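Local coordinates for uncharacterized protein (Neisseria gonorrhoeae, PDB 5V77), which is of unknown function but belongs to the NGO_1070-like family and folds into an antiparallel beta sheet, at residues A[72-81]-A[92-100]; A[13-21]-A[33-44]. One frame throughout, in Å; residues are numbered along the deposited sequence.

From the N terminus, interaction 2 closes first: residues 33-44 return to 13-21, completing the hairpin of strands 17-25 and 30-37 and bringing in the start of strand 43-58. Interaction 1 opens only after that loop is complete, when 92-100 folds back on 72-81 across the hairpin of strands 75-84 and 89-94 and brings in the start of strand 98-103. The two loops lie in series, neither nesting nor crossing. Their sheet is continuous because strand 75-84 also pairs with strand 17-25, where Ile77 N lies 2.8 Å from Val17 O, a probable hydrogen bond. Successive hairpins are thereby joined edge to edge.

Interaction 1 (A[72-81]-A[92-100]); sequences LFPLFIPEIE and IIDVGIIIK
Leu75 meets three residues of 92-100 at once. Its CB points toward 92-100, and CG lies anti to the backbone N (chi1 -177°), carrying the fork on in that direction. CG comes within 4.0 Å of Val95 CG2. Branch CD1 presses on the same methyl at 3.8 Å, the two side chains meeting tip to tip, and also touches Ile97 CD1. The other branch, CD2, reaches Ile99 CD1 at 4.0 Å, again end to end.

Leu72 crosses Ile97 at one end of this apolar seam. Ile77 lies nearly perpendicular to Ile93, with Ile77 CD1 3.7 Å from Ile93 CG2, while Ile80 runs alongside Ile93. Val95 is wedged in from the turn, its CG1 3.6 Å from Pro78 CD. The turn itself is a classic gamma turn centred on Gly96 (phi 86°, psi -69°), with a weak bond from Ile97 N to Val95 O, and leads from strand 89-94 into strand 98-103.

In the beta hairpin of strands 75-84 and 89-94, Glu81 and Ile92 form an antiparallel hydrogen-bonded pair: Ile92 N reaches Glu81 O at 2.9 Å and Glu81 N returns to Ile92 O at 3.1 Å. Beside it the strands part, and a water spans the gap, donating to Glu79 O at 2.7 Å and accepting from Asp94 N. Glu81 crosses Ile92 at a slant, OE1 against the Ile92 CG2 methyl, while OE2 is hydrogen-bonded to Tyr83 OH.

Strand 75-84 pairs with strand 89-94 and also with strands 9-13 and 17-25, while Ile97 and Ile99 rest on strand 43-58 through Leu57.

Interaction 2 (A[13-21]-A[33-44]); sequences IFHNVSLYE and LSFTDTIEGNYF
Ser18 and Thr36 form a hydrogen-bonded pair in the antiparallel beta hairpin of strands 17-25 and 30-37, a unit of the protein's antiparallel sheet. Backbone bonds come first. Ser18 N to Thr36 O and Thr36 N to Ser18 O are both 2.9 Å, and Tyr20 N meets Ser34 O at 3.0 Å with an almost straight N-H. Ser34 N gives to Glu21 O. Where 13-21 pairs with strand 75-84 instead, Asn16 and Val17 together oppose Ile77, a G1 beta bulge.

Aromatic contacts gather on the face that carries Leu19 and Phe35. Phe14 turns its edge to one face of Phe35 in a T-shaped stack, centroids 5.0 Å apart and planes at 65°. The face of Phe14 in turn receives the edge of Phe44, CE2 lying over the ring centre with the planes at 78°. Leu19 CD1 covers the opposite face of Phe35, a CH-pi contact 4.1 Å from the centroid. Val17 splits its branches between two rings, CG2 against Phe35 and CG1 against Phe44. Ile80 and Ile47 extend this cluster into strands 75-84 and 43-58.

The face bearing Ser18, Ser34 and Thr36 is more polar. Tyr20, whose chi1 of 69° tucks CG over its own backbone, brings its ring obliquely against the Ser34-Phe35 peptide, CE1 near Phe35 N and CZ near Ser34 CB; its OH meets the edge of Tyr43, 3.4 Å from CE1.

Asp37 organises the turn to strand 43-58: its OD1 accepts from Ile39 N, making an Asx turn, and from Gly41 N. One water bridges Asn16 O to Thr38 N, another Glu21 OE2 to Ser34 OG, and a third binds Ser18 OG at 2.7 Å and Thr36 OG1 at 2.8 Å.

Interaction 1 (A[72-81]-A[92-100])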
loop_
_atom_site.group_PDB
_atom_site.type_symbol
_atom_site.label_atom_id
_atom_site.label_comp_id
_atom_site.label_asym_id
_atom_site.label_seq_id
_atom_site.Cartn_x
_atom_site.Cartn_y
_atom_site.Cartn_z
ATOM N N LEU A 72 1.902 1.053 -13.193
ATOM C CA LEU A 72 2.445 0.109 -12.223
ATOM C C LEU A 72 1.976 -1.311 -12.518
ATOM O O LEU A 72 2.790 -2.231 -12.634
ATOM C CB LEU A 72 2.045 0.538 -10.817
ATOM C CG LEU A 72 2.366 -0.416 -9.666
ATOM C CD1 LEU A 72 3.869 -0.602 -9.541
ATOM C CD2 LEU A 72 1.755 0.126 -8.359
ATOM N N PHE A 73 0.665 -1.507 -12.644
ATOM C CA PHE A 73 0.031 -2.787 -12.943
ATOM C C PHE A 73 -0.285 -2.886 -14.429
ATOM O O PHE A 73 -0.721 -1.904 -15.030
ATOM C CB PHE A 73 -1.272 -2.958 -12.160
ATOM C CG PHE A 73 -1.113 -2.866 -10.670
ATOM C CD1 PHE A 73 -0.024 -3.432 -10.020
ATOM C CD2 PHE A 73 -2.073 -2.214 -9.914
ATOM C CE1 PHE A 73 0.101 -3.344 -8.626
ATOM C CE2 PHE A 73 -1.958 -2.119 -8.525
ATOM C CZ PHE A 73 -0.873 -2.668 -7.883
ATOM N N PRO A 74 -0.099 -4.057 -15.062
ATOM C CA PRO A 74 0.426 -5.293 -14.464
ATOM C C PRO A 74 1.931 -5.189 -14.281
ATOM O O PRO A 74 2.605 -4.630 -15.138
ATOM C CB PRO A 74 0.076 -6.380 -15.498
ATOM C CG PRO A 74 -0.809 -5.715 -16.510
ATOM C CD PRO A 74 -0.499 -4.252 -16.460
ATOM N N LEU A 75 2.456 -5.700 -13.180
ATOM C CA LEU A 75 3.881 -5.602 -12.891
ATOM C C LEU A 75 4.508 -6.980 -13.069
ATOM O O LEU A 75 4.272 -7.879 -12.259
ATOM C CB LEU A 75 4.090 -5.067 -11.476
ATOM C CG LEU A 75 5.520 -4.826 -10.991
ATOM C CD1 LEU A 75 6.146 -3.671 -11.763
ATOM C CD2 LEU A 75 5.530 -4.549 -9.483
ATOM N N PHE A 76 5.340 -7.137 -14.086
ATOM C CA PHE A 76 5.965 -8.428 -14.329
ATOM C C PHE A 76 7.170 -8.610 -13.407
ATOM O O PHE A 76 8.009 -7.713 -13.280
ATOM C CB PHE A 76 6.335 -8.536 -15.806
ATOM C CG PHE A 76 5.166 -8.270 -16.721
ATOM C CD1 PHE A 76 5.200 -7.236 -17.640
ATOM C CD2 PHE A 76 4.009 -9.025 -16.615
ATOM C CE1 PHE A 76 4.114 -6.988 -18.462
ATOM C CE2 PHE A 76 2.925 -8.785 -17.426
ATOM C CZ PHE A 76 2.977 -7.765 -18.357
ATOM N N ILE A 77 7.227 -9.763 -12.735
ATOM C CA ILE A 77 8.187 -10.019 -11.669
ATOM C C ILE A 77 8.926 -11.318 -11.965
ATOM O O ILE A 77 8.296 -12.382 -12.044
ATOM C CB ILE A 77 7.495 -10.099 -10.298
ATOM C CG1 ILE A 77 6.808 -8.774 -9.950
ATOM C CG2 ILE A 77 8.493 -10.474 -9.216
ATOM C CD1 ILE A 77 5.919 -8.872 -8.717
ATOM N N PRO A 78 10.252 -11.284 -12.131
ATOM C CA PRO A 78 11.000 -12.546 -12.279
ATOM C C PRO A 78 10.859 -13.486 -11.090
ATOM O O PRO A 78 10.720 -14.702 -11.281
ATOM C CB PRO A 78 12.448 -12.066 -12.452
ATOM C CG PRO A 78 12.317 -10.665 -12.992
ATOM C CD PRO A 78 11.110 -10.103 -12.302
ATOM N N GLU A 79 10.916 -12.963 -9.870
ATOM C CA GLU A 79 10.813 -13.774 -8.658
ATOM C C GLU A 79 10.649 -12.835 -7.473
ATOM O O GLU A 79 10.942 -11.642 -7.563
ATOM C CB GLU A 79 12.043 -14.664 -8.461
ATOM C CG GLU A 79 13.306 -13.874 -8.190
ATOM C CD GLU A 79 14.554 -14.729 -8.295
ATOM O OE1 GLU A 79 14.444 -15.972 -8.191
ATOM O OE2 GLU A 79 15.643 -14.149 -8.492
ATOM N N ILE A 80 10.176 -13.391 -6.362
ATOM C CA ILE A 80 9.896 -12.644 -5.138
ATOM C C ILE A 80 10.732 -13.246 -4.013
ATOM O O ILE A 80 10.689 -14.460 -3.782
ATOM C CB ILE A 80 8.391 -12.669 -4.800
ATOM C CG1 ILE A 80 7.620 -11.969 -5.922
ATOM C CG2 ILE A 80 8.121 -12.000 -3.428
ATOM C CD1 ILE A 80 6.114 -12.062 -5.812
ATOM N N GLU A 81 11.511 -12.402 -3.336
ATOM C CA GLU A 81 12.352 -12.846 -2.231
ATOM C C GLU A 81 11.518 -12.943 -0.963
ATOM O O GLU A 81 10.834 -11.985 -0.599
ATOM C CB GLU A 81 13.502 -11.869 -2.005
ATOM C CG GLU A 81 14.317 -11.544 -3.232
ATOM C CD GLU A 81 15.045 -10.220 -3.090
ATOM O OE1 GLU A 81 14.841 -9.330 -3.943
ATOM O OE2 GLU A 81 15.801 -10.059 -2.108
ATOM N N ILE A 92 10.260 -9.144 -0.648
ATOM C CA ILE A 92 10.865 -8.034 -1.368
ATOM C C ILE A 92 10.682 -8.271 -2.856
ATOM O O ILE A 92 11.036 -9.337 -3.370
ATOM C CB ILE A 92 12.350 -7.858 -1.022
ATOM C CG1 ILE A 92 12.495 -7.541 0.464
ATOM C CG2 ILE A 92 12.953 -6.735 -1.869
ATOM C CD1 ILE A 92 13.921 -7.328 0.897
ATOM N N ILE A 93 10.103 -7.287 -3.539
ATOM C CA ILE A 93 9.976 -7.286 -4.990
ATOM C C ILE A 93 10.862 -6.166 -5.506
ATOM O O ILE A 93 10.678 -5.009 -5.122
ATOM C CB ILE A 93 8.519 -7.073 -5.427
ATOM C CG1 ILE A 93 7.626 -8.219 -4.922
ATOM C CG2 ILE A 93 8.446 -6.895 -6.943
ATOM C CD1 ILE A 93 6.142 -7.917 -5.018
ATOM N N ASP A 94 11.823 -6.494 -6.360
ATOM C CA ASP A 94 12.763 -5.488 -6.860
ATOM C C ASP A 94 12.799 -5.602 -8.381
ATOM O O ASP A 94 13.508 -6.450 -8.924
ATOM C CB ASP A 94 14.140 -5.673 -6.232
ATOM C CG ASP A 94 15.091 -4.522 -6.535
ATOM O OD1 ASP A 94 14.871 -3.779 -7.518
ATOM O OD2 ASP A 94 16.077 -4.366 -5.786
ATOM N N VAL A 95 12.018 -4.762 -9.065
ATOM C CA VAL A 95 11.965 -4.750 -10.526
ATOM C C VAL A 95 12.050 -3.313 -11.020
ATOM O O VAL A 95 11.263 -2.878 -11.872
ATOM C CB VAL A 95 10.691 -5.440 -11.045
ATOM C CG1 VAL A 95 10.751 -6.919 -10.737
ATOM C CG2 VAL A 95 9.450 -4.831 -10.410
ATOM N N GLY A 96 13.013 -2.571 -10.499
ATOM C CA GLY A 96 13.076 -1.150 -10.770
ATOM C C GLY A 96 12.192 -0.471 -9.752
ATOM O O GLY A 96 12.676 0.214 -8.854
ATOM N N ILE A 97 10.884 -0.691 -9.873
ATOM C CA ILE A 97 9.981 -0.436 -8.764
ATOM C C ILE A 97 10.324 -1.408 -7.643
ATOM O O ILE A 97 10.681 -2.565 -7.894
ATOM C CB ILE A 97 8.532 -0.590 -9.255
ATOM C CG1 ILE A 97 8.202 0.542 -10.233
ATOM C CG2 ILE A 97 7.556 -0.661 -8.105
ATOM C CD1 ILE A 97 7.310 0.115 -11.355
ATOM N N ILE A 98 10.251 -0.944 -6.401
ATOM C CA ILE A 98 10.542 -1.775 -5.235
ATOM C C ILE A 98 9.322 -1.817 -4.324
ATOM O O ILE A 98 8.733 -0.777 -4.014
ATOM C CB ILE A 98 11.776 -1.261 -4.471
ATOM C CG1 ILE A 98 13.010 -1.378 -5.371
ATOM C CG2 ILE A 98 11.963 -2.028 -3.173
ATOM C CD1 ILE A 98 14.327 -1.202 -4.656
ATOM N N ILE A 99 8.949 -3.025 -3.901
ATOM C CA ILE A 99 7.881 -3.248 -2.939
ATOM C C ILE A 99 8.438 -4.118 -1.822
ATOM O O ILE A 99 9.006 -5.183 -2.087
ATOM C CB ILE A 99 6.650 -3.921 -3.579
ATOM C CG1 ILE A 99 5.996 -2.988 -4.603
ATOM C CG2 ILE A 99 5.619 -4.316 -2.478
ATOM C CD1 ILE A 99 5.068 -3.698 -5.587
ATOM N N LYS A 100 8.276 -3.672 -0.575
ATOM C CA LYS A 100 8.700 -4.445 0.589
ATOM C C LYS A 100 7.519 -4.537 1.536
ATOM O O LYS A 100 6.881 -3.520 1.825
ATOM C CB LYS A 100 9.881 -3.796 1.325
ATOM C CG LYS A 100 11.192 -3.723 0.553
ATOM C CD LYS A 100 12.315 -3.259 1.485
ATOM C CE LYS A 100 13.643 -3.119 0.760
ATOM N NZ LYS A 100 14.726 -2.637 1.669
HETATM O O HOH W 1 12.241 -9.300 -7.037
#

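Interaction 2 (A[13-21]-A[33-44])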
loop_
_atom_site.group_PDB
_atom_site.type_symbol
_atom_site.label_atom_id
_atom_site.label_comp_id
_atom_site.label_asym_id
_atom_site.label_seq_id
_atom_site.Cartn_x
_atom_site.Cartn_y
_atom_site.Cartn_z
ATOM N N ILE A 13 10.290 -17.207 -4.453
ATOM C CA ILE A 13 8.991 -17.779 -4.770
ATOM C C ILE A 13 8.386 -17.019 -5.944
ATOM O O ILE A 13 8.864 -15.955 -6.337
ATOM C CB ILE A 13 8.036 -17.766 -3.565
ATOM C CG1 ILE A 13 7.693 -16.322 -3.164
ATOM C CG2 ILE A 13 8.647 -18.536 -2.408
ATOM C CD1 ILE A 13 6.575 -16.208 -2.169
ATOM N N PHE A 14 7.337 -17.612 -6.527
ATOM C CA PHE A 14 6.518 -16.954 -7.548
ATOM C C PHE A 14 7.374 -16.495 -8.732
ATOM O O PHE A 14 7.473 -15.304 -9.045
ATOM C CB PHE A 14 5.722 -15.793 -6.937
ATOM C CG PHE A 14 4.408 -16.214 -6.345
ATOM C CD1 PHE A 14 4.351 -17.230 -5.408
ATOM C CD2 PHE A 14 3.228 -15.595 -6.720
ATOM C CE1 PHE A 14 3.144 -17.638 -4.862
ATOM C CE2 PHE A 14 2.017 -16.003 -6.160
ATOM C CZ PHE A 14 1.980 -17.017 -5.246
ATOM N N HIS A 15 7.993 -17.473 -9.398
ATOM C CA HIS A 15 8.823 -17.168 -10.558
ATOM C C HIS A 15 7.961 -16.765 -11.747
ATOM O O HIS A 15 6.933 -17.393 -12.028
ATOM C CB HIS A 15 9.679 -18.372 -10.947
ATOM C CG HIS A 15 10.833 -18.632 -10.029
ATOM N ND1 HIS A 15 10.733 -18.549 -8.656
ATOM C CD2 HIS A 15 12.106 -19.005 -10.290
ATOM C CE1 HIS A 15 11.901 -18.845 -8.114
ATOM N NE2 HIS A 15 12.752 -19.120 -9.084
ATOM N N ASN A 16 8.388 -15.711 -12.440
ATOM C CA ASN A 16 7.781 -15.252 -13.685
ATOM C C ASN A 16 6.268 -15.066 -13.546
ATOM O O ASN A 16 5.465 -15.680 -14.243
ATOM C CB ASN A 16 8.141 -16.213 -14.828
ATOM C CG ASN A 16 9.651 -16.336 -15.024
ATOM O OD1 ASN A 16 10.414 -15.428 -14.678
ATOM N ND2 ASN A 16 10.088 -17.462 -15.570
ATOM N N VAL A 17 5.882 -14.185 -12.623
ATOM C CA VAL A 17 4.482 -13.873 -12.389
ATOM C C VAL A 17 4.220 -12.400 -12.706
ATOM O O VAL A 17 5.137 -11.598 -12.864
ATOM C CB VAL A 17 4.060 -14.188 -10.944
ATOM C CG1 VAL A 17 4.137 -15.692 -10.694
ATOM C CG2 VAL A 17 4.959 -13.431 -9.994
ATOM N N SER A 18 2.938 -12.045 -12.739
ATOM C CA SER A 18 2.497 -10.686 -13.045
ATOM C C SER A 18 1.576 -10.216 -11.931
ATOM O O SER A 18 0.485 -10.765 -11.766
ATOM C CB SER A 18 1.779 -10.648 -14.394
ATOM O OG SER A 18 1.339 -9.329 -14.687
ATOM N N LEU A 19 2.014 -9.203 -11.181
ATOM C CA LEU A 19 1.208 -8.623 -10.110
ATOM C C LEU A 19 0.175 -7.659 -10.684
ATOM O O LEU A 19 0.524 -6.732 -11.422
ATOM C CB LEU A 19 2.114 -7.891 -9.126
ATOM C CG LEU A 19 1.406 -7.087 -8.028
ATOM C CD1 LEU A 19 0.773 -8.052 -7.047
ATOM C CD2 LEU A 19 2.425 -6.223 -7.334
ATOM N N TYR A 20 -1.106 -7.861 -10.342
ATOM C CA TYR A 20 -2.142 -6.988 -10.876
ATOM C C TYR A 20 -2.956 -6.273 -9.809
ATOM O O TYR A 20 -3.772 -5.415 -10.164
ATOM C CB TYR A 20 -3.092 -7.754 -11.820
ATOM C CG TYR A 20 -3.998 -8.788 -11.170
ATOM C CD1 TYR A 20 -3.615 -10.123 -11.078
ATOM C CD2 TYR A 20 -5.251 -8.431 -10.675
ATOM C CE1 TYR A 20 -4.457 -11.077 -10.477
ATOM C CE2 TYR A 20 -6.095 -9.363 -10.081
ATOM C CZ TYR A 20 -5.687 -10.690 -9.985
ATOM O OH TYR A 20 -6.524 -11.624 -9.405
ATOM N N GLU A 21 -2.764 -6.577 -8.528
ATOM C CA GLU A 21 -3.471 -5.809 -7.511
ATOM C C GLU A 21 -2.847 -6.032 -6.144
ATOM O O GLU A 21 -2.217 -7.058 -5.874
ATOM C CB GLU A 21 -4.957 -6.164 -7.464
ATOM C CG GLU A 21 -5.192 -7.575 -7.035
ATOM C CD GLU A 21 -6.651 -7.913 -6.945
ATOM O OE1 GLU A 21 -7.473 -7.168 -7.504
ATOM O OE2 GLU A 21 -6.982 -8.934 -6.314
ATOM N N LEU A 33 -1.587 -9.747 -2.324
ATOM C CA LEU A 33 -1.069 -9.450 -3.650
ATOM C C LEU A 33 -1.532 -10.560 -4.577
ATOM O O LEU A 33 -1.363 -11.734 -4.248
ATOM C CB LEU A 33 0.460 -9.376 -3.623
ATOM C CG LEU A 33 1.110 -8.069 -3.159
ATOM C CD1 LEU A 33 0.720 -7.740 -1.721
ATOM C CD2 LEU A 33 2.630 -8.174 -3.262
ATOM N N SER A 34 -2.131 -10.203 -5.720
ATOM C CA SER A 34 -2.652 -11.217 -6.630
ATOM C C SER A 34 -1.917 -11.174 -7.957
ATOM O O SER A 34 -1.539 -10.098 -8.435
ATOM C CB SER A 34 -4.149 -11.047 -6.864
ATOM O OG SER A 34 -4.839 -11.261 -5.641
ATOM N N PHE A 35 -1.774 -12.360 -8.566
ATOM C CA PHE A 35 -0.876 -12.560 -9.693
ATOM C C PHE A 35 -1.542 -13.385 -10.780
ATOM O O PHE A 35 -2.341 -14.281 -10.496
ATOM C CB PHE A 35 0.399 -13.302 -9.270
ATOM C CG PHE A 35 1.165 -12.618 -8.173
ATOM C CD1 PHE A 35 0.828 -12.834 -6.838
ATOM C CD2 PHE A 35 2.230 -11.769 -8.477
ATOM C CE1 PHE A 35 1.541 -12.206 -5.807
ATOM C CE2 PHE A 35 2.950 -11.143 -7.464
ATOM C CZ PHE A 35 2.608 -11.355 -6.128
ATOM N N THR A 36 -1.182 -13.088 -12.028
ATOM C CA THR A 36 -1.414 -13.963 -13.173
ATOM C C THR A 36 -0.099 -14.601 -13.603
ATOM O O THR A 36 0.989 -14.178 -13.200
ATOM C CB THR A 36 -2.015 -13.192 -14.360
ATOM O OG1 THR A 36 -1.109 -12.145 -14.754
ATOM C CG2 THR A 36 -3.370 -12.591 -13.990
ATOM N N ASP A 37 -0.211 -15.640 -14.434
ATOM C CA ASP A 37 0.954 -16.214 -15.083
ATOM C C ASP A 37 1.329 -15.358 -16.290
ATOM O O ASP A 37 0.564 -14.495 -16.731
ATOM C CB ASP A 37 0.689 -17.663 -15.506
ATOM C CG ASP A 37 -0.256 -17.769 -16.695
ATOM O OD1 ASP A 37 0.190 -17.541 -17.839
ATOM O OD2 ASP A 37 -1.442 -18.109 -16.494
ATOM N N THR A 38 2.531 -15.580 -16.810
ATOM C CA THR A 38 3.023 -14.776 -17.921
ATOM C C THR A 38 3.024 -15.547 -19.238
ATOM O O THR A 38 3.701 -15.140 -20.186
ATOM C CB THR A 38 4.418 -14.229 -17.599
ATOM O OG1 THR A 38 5.315 -15.317 -17.347
ATOM C CG2 THR A 38 4.360 -13.324 -16.340
ATOM N N ILE A 39 2.270 -16.645 -19.315
ATOM C CA ILE A 39 2.108 -17.397 -20.557
ATOM C C ILE A 39 0.704 -17.159 -21.105
ATOM O O ILE A 39 0.496 -16.268 -21.935
ATOM C CB ILE A 39 2.377 -18.896 -20.339
ATOM C CG1 ILE A 39 3.732 -19.090 -19.657
ATOM C CG2 ILE A 39 2.343 -19.644 -21.665
ATOM C CD1 ILE A 39 4.084 -20.535 -19.396
ATOM N N GLU A 40 -0.273 -17.946 -20.641
ATOM C CA GLU A 40 -1.656 -17.714 -21.049
ATOM C C GLU A 40 -2.240 -16.452 -20.429
ATOM O O GLU A 40 -3.233 -15.926 -20.945
ATOM C CB GLU A 40 -2.536 -18.913 -20.683
ATOM C CG GLU A 40 -2.353 -20.136 -21.575
ATOM C CD GLU A 40 -3.120 -21.352 -21.070
ATOM O OE1 GLU A 40 -4.282 -21.195 -20.627
ATOM O OE2 GLU A 40 -2.552 -22.465 -21.111
ATOM N N GLY A 41 -1.652 -15.955 -19.342
ATOM C CA GLY A 41 -2.185 -14.786 -18.673
ATOM C C GLY A 41 -3.350 -15.062 -17.752
ATOM O O GLY A 41 -4.086 -14.133 -17.402
ATOM N N ASN A 42 -3.545 -16.312 -17.345
ATOM C CA ASN A 42 -4.645 -16.634 -16.453
ATOM C C ASN A 42 -4.260 -16.342 -15.012
ATOM O O ASN A 42 -3.085 -16.193 -14.672
ATOM C CB ASN A 42 -5.045 -18.104 -16.592
ATOM C CG ASN A 42 -5.724 -18.398 -17.913
ATOM O OD1 ASN A 42 -5.279 -19.250 -18.677
ATOM N ND2 ASN A 42 -6.813 -17.694 -18.186
ATOM N N TYR A 43 -5.277 -16.272 -14.158
ATOM C CA TYR A 43 -5.038 -16.179 -12.729
ATOM C C TYR A 43 -4.064 -17.261 -12.288
ATOM O O TYR A 43 -4.133 -18.402 -12.747
ATOM C CB TYR A 43 -6.347 -16.327 -11.965
ATOM C CG TYR A 43 -6.152 -16.199 -10.479
ATOM C CD1 TYR A 43 -6.025 -14.944 -9.896
ATOM C CD2 TYR A 43 -6.071 -17.322 -9.663
ATOM C CE1 TYR A 43 -5.849 -14.802 -8.532
ATOM C CE2 TYR A 43 -5.885 -17.198 -8.291
ATOM C CZ TYR A 43 -5.777 -15.943 -7.738
ATOM O OH TYR A 43 -5.593 -15.812 -6.391
ATOM N N PHE A 44 -3.148 -16.897 -11.399
ATOM C CA PHE A 44 -2.214 -17.878 -10.854
ATOM C C PHE A 44 -2.389 -18.037 -9.349
ATOM O O PHE A 44 -2.647 -19.149 -8.873
ATOM C CB PHE A 44 -0.763 -17.513 -11.214
ATOM C CG PHE A 44 0.269 -18.435 -10.592
ATOM C CD1 PHE A 44 0.415 -19.737 -11.040
ATOM C CD2 PHE A 44 1.069 -17.999 -9.545
ATOM C CE1 PHE A 44 1.356 -20.582 -10.468
ATOM C CE2 PHE A 44 2.004 -18.838 -8.968
ATOM C CZ PHE A 44 2.149 -20.125 -9.431
HETATM O O HOH W 2 4.186 -17.760 -15.843
HETATM O O HOH W 3 -1.385 -9.378 -14.472
HETATM O O HOH W 4 -5.387 -9.275 -4.042
#